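Local coordinates for protein malate dehydrogenase (Naegleria fowleri, PDB 6UM4) that probably catalyses the reversible oxidation of malate to oxaloacetate with a nicotinamide adenine dinucleotide cofactor, at residues Asn111-Leu114 with Phe115-Asn119. Residues are numbered along the deposited sequence; the frame is centred on the assembly and turned at random.
Sequences NSLL and FRIAN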
ATOM      1  N   ASN A 111      -1.983  -7.137  -3.769  1.00 20.14           N
ATOM      2  CA  ASN A 111      -2.042  -6.893  -2.321  1.00 26.15           C
ATOM      3  C   ASN A 111      -1.664  -5.452  -1.969  1.00 27.42           C
ATOM      4  O   ASN A 111      -2.243  -4.868  -1.044  1.00 20.55           O
ATOM      5  CB  ASN A 111      -1.146  -7.896  -1.590  1.00 23.69           C
ATOM      6  CG  ASN A 111      -1.069  -7.645  -0.076  1.00 37.62           C
ATOM      7  OD1 ASN A 111      -0.076  -7.098   0.426  1.00 43.57           O
ATOM      8  ND2 ASN A 111      -2.089  -8.081   0.655  1.00 26.60           N
ATOM      9  N   SER A 112      -0.732  -4.848  -2.716  1.00 23.74           N
ATOM     10  CA  SER A 112      -0.410  -3.440  -2.509  1.00 23.82           C
ATOM     11  C   SER A 112      -1.299  -2.515  -3.324  1.00 19.14           C
ATOM     12  O   SER A 112      -1.645  -1.424  -2.853  1.00 19.26           O
ATOM     13  CB  SER A 112       1.068  -3.170  -2.826  1.00 22.64           C
ATOM     14  OG  SER A 112       1.908  -3.772  -1.851  1.00 27.30           O
ATOM     15  N   LEU A 113      -1.697  -2.930  -4.528  1.00 22.15           N
ATOM     16  CA  LEU A 113      -2.456  -2.053  -5.416  1.00 19.45           C
ATOM     17  C   LEU A 113      -3.847  -1.719  -4.871  1.00 24.76           C
ATOM     18  O   LEU A 113      -4.294  -0.564  -4.922  1.00 19.88           O
ATOM     19  CB  LEU A 113      -2.589  -2.713  -6.782  1.00 18.58           C
ATOM     20  CG  LEU A 113      -3.364  -1.875  -7.778  1.00 21.44           C
ATOM     21  CD1 LEU A 113      -2.401  -0.887  -8.417  1.00 26.87           C
ATOM     22  CD2 LEU A 113      -3.992  -2.764  -8.826  1.00 20.17           C
ATOM     23  N   LEU A 114      -4.587  -2.730  -4.428  1.00 22.34           N
ATOM     24  CA  LEU A 114      -6.016  -2.512  -4.233  1.00 20.23           C
ATOM     25  C   LEU A 114      -6.268  -1.506  -3.109  1.00 26.76           C
ATOM     26  O   LEU A 114      -7.183  -0.677  -3.212  1.00 21.03           O
ATOM     27  CB  LEU A 114      -6.705  -3.849  -3.965  1.00 23.82           C
ATOM     28  CG  LEU A 114      -6.617  -4.842  -5.137  1.00 26.07           C
ATOM     29  CD1 LEU A 114      -7.221  -6.183  -4.715  1.00 21.16           C
ATOM     30  CD2 LEU A 114      -7.265  -4.324  -6.425  1.00 20.43           C
ATOM     31  N   PHE A 115      -5.449  -1.541  -2.039  1.00 22.82           N
ATOM     32  CA  PHE A 115      -5.639  -0.595  -0.940  1.00 21.11           C
ATOM     33  C   PHE A 115      -5.339   0.838  -1.374  1.00 22.88           C
ATOM     34  O   PHE A 115      -5.967   1.775  -0.868  1.00 27.10           O
ATOM     35  CB  PHE A 115      -4.772  -0.973   0.285  1.00 23.14           C
ATOM     36  CG  PHE A 115      -5.316  -2.125   1.103  1.00 21.94           C
ATOM     37  CD1 PHE A 115      -6.009  -1.895   2.274  1.00 25.09           C
ATOM     38  CD2 PHE A 115      -5.147  -3.440   0.678  1.00 21.83           C
ATOM     39  CE1 PHE A 115      -6.524  -2.949   3.019  1.00 31.79           C
ATOM     40  CE2 PHE A 115      -5.656  -4.490   1.394  1.00 23.02           C
ATOM     41  CZ  PHE A 115      -6.354  -4.249   2.576  1.00 29.46           C
ATOM     42  N   ARG A 116      -4.427   1.029  -2.325  1.00 20.82           N
ATOM     43  CA  ARG A 116      -4.116   2.355  -2.842  1.00 21.75           C
ATOM     44  C   ARG A 116      -5.051   2.746  -3.979  1.00 31.25           C
ATOM     45  O   ARG A 116      -4.940   3.851  -4.527  1.00 32.60           O
ATOM     46  CB  ARG A 116      -2.640   2.422  -3.293  1.00 19.44           C
ATOM     47  CG  ARG A 116      -1.691   2.207  -2.100  1.00 21.51           C
ATOM     48  CD  ARG A 116      -0.228   2.211  -2.503  1.00 24.16           C
ATOM     49  NE  ARG A 116       0.181   3.554  -2.891  1.00 22.78           N
ATOM     50  CZ  ARG A 116       1.367   3.855  -3.413  1.00 24.66           C
ATOM     51  NH1 ARG A 116       2.263   2.903  -3.623  1.00 18.43           N
ATOM     52  NH2 ARG A 116       1.643   5.107  -3.730  1.00 18.79           N
ATOM     53  N   ILE A 117      -5.968   1.861  -4.344  1.00 20.25           N
ATOM     54  CA  ILE A 117      -7.171   2.270  -5.057  1.00 21.93           C
ATOM     55  C   ILE A 117      -8.287   2.620  -4.075  1.00 24.46           C
ATOM     56  O   ILE A 117      -8.884   3.700  -4.138  1.00 22.21           O
ATOM     57  CB  ILE A 117      -7.610   1.157  -6.030  1.00 20.51           C
ATOM     58  CG1 ILE A 117      -6.562   0.945  -7.125  1.00 20.35           C
ATOM     59  CG2 ILE A 117      -8.942   1.502  -6.697  1.00 21.08           C
ATOM     60  CD1 ILE A 117      -6.860  -0.308  -7.915  1.00 19.76           C
ATOM     61  N   ALA A 118      -8.543   1.731  -3.117  1.00 23.47           N
ATOM     62  CA  ALA A 118      -9.671   1.929  -2.209  1.00 26.30           C
ATOM     63  C   ALA A 118      -9.509   3.193  -1.384  1.00 26.53           C
ATOM     64  O   ALA A 118     -10.508   3.804  -0.991  1.00 23.94           O
ATOM     65  CB  ALA A 118      -9.832   0.711  -1.301  1.00 22.96           C
ATOM     66  N   ASN A 119      -8.266   3.617  -1.129  1.00 22.61           N
ATOM     67  CA  ASN A 119      -8.046   4.797  -0.301  1.00 23.09           C
ATOM     68  C   ASN A 119      -8.313   6.092  -1.042  1.00 23.30           C
ATOM     69  O   ASN A 119      -8.269   7.159  -0.419  1.00 27.73           O
ATOM     70  CB  ASN A 119      -6.602   4.796   0.273  1.00 29.23           C
ATOM     71  CG  ASN A 119      -5.519   4.992  -0.803  1.00 32.66           C
ATOM     72  OD1 ASN A 119      -5.815   4.937  -1.992  1.00 34.93           O
ATOM     73  ND2 ASN A 119      -4.249   5.168  -0.380  1.00 21.48           N
TER
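Leu-113 and Ile-117, one turn apart in the second half of helix 108-118, meet through CG of Leu-113 and CD1 of Ile-117 at 3.8 Å. This helix links strands 98-102 and 129-134 in the first beta-alpha-beta unit of the Rossmann-type NAD-binding domain. The two side chains cross at a slant: Leu-113 has CG anti to its backbone N (chi1 -180°), whereas CG1 of Ile-117 stands beside the backbone N, and an extended chi2 brings CD1 to the leucine.

Leu-113 O takes weak bonds from both Arg-116 N and Ile-117 N; the latter is 3.0 Å long with an N-H...O angle of 129°. Ile-117 N is shared, with a second weak bond to Leu-114 O. CG of Arg-116 lies 3.7 Å from Ser-112 O, and its guanidinium group forms salt bridges with Glu-121 and Asp-337.

Farther out, Leu-113 and Ile-117 both touch strand 98-102 and Ile-340 of helix 332-348, while Leu-114 and Phe-115 rest on Leu-150 of helix 140-151. Ala-333 of the second subunit packs on Asn-111 and Phe-115. In contrast to the weak bonds, that from Ala-118 N to Leu-114 O is short and nearly straight, 2.8 Å and 164°.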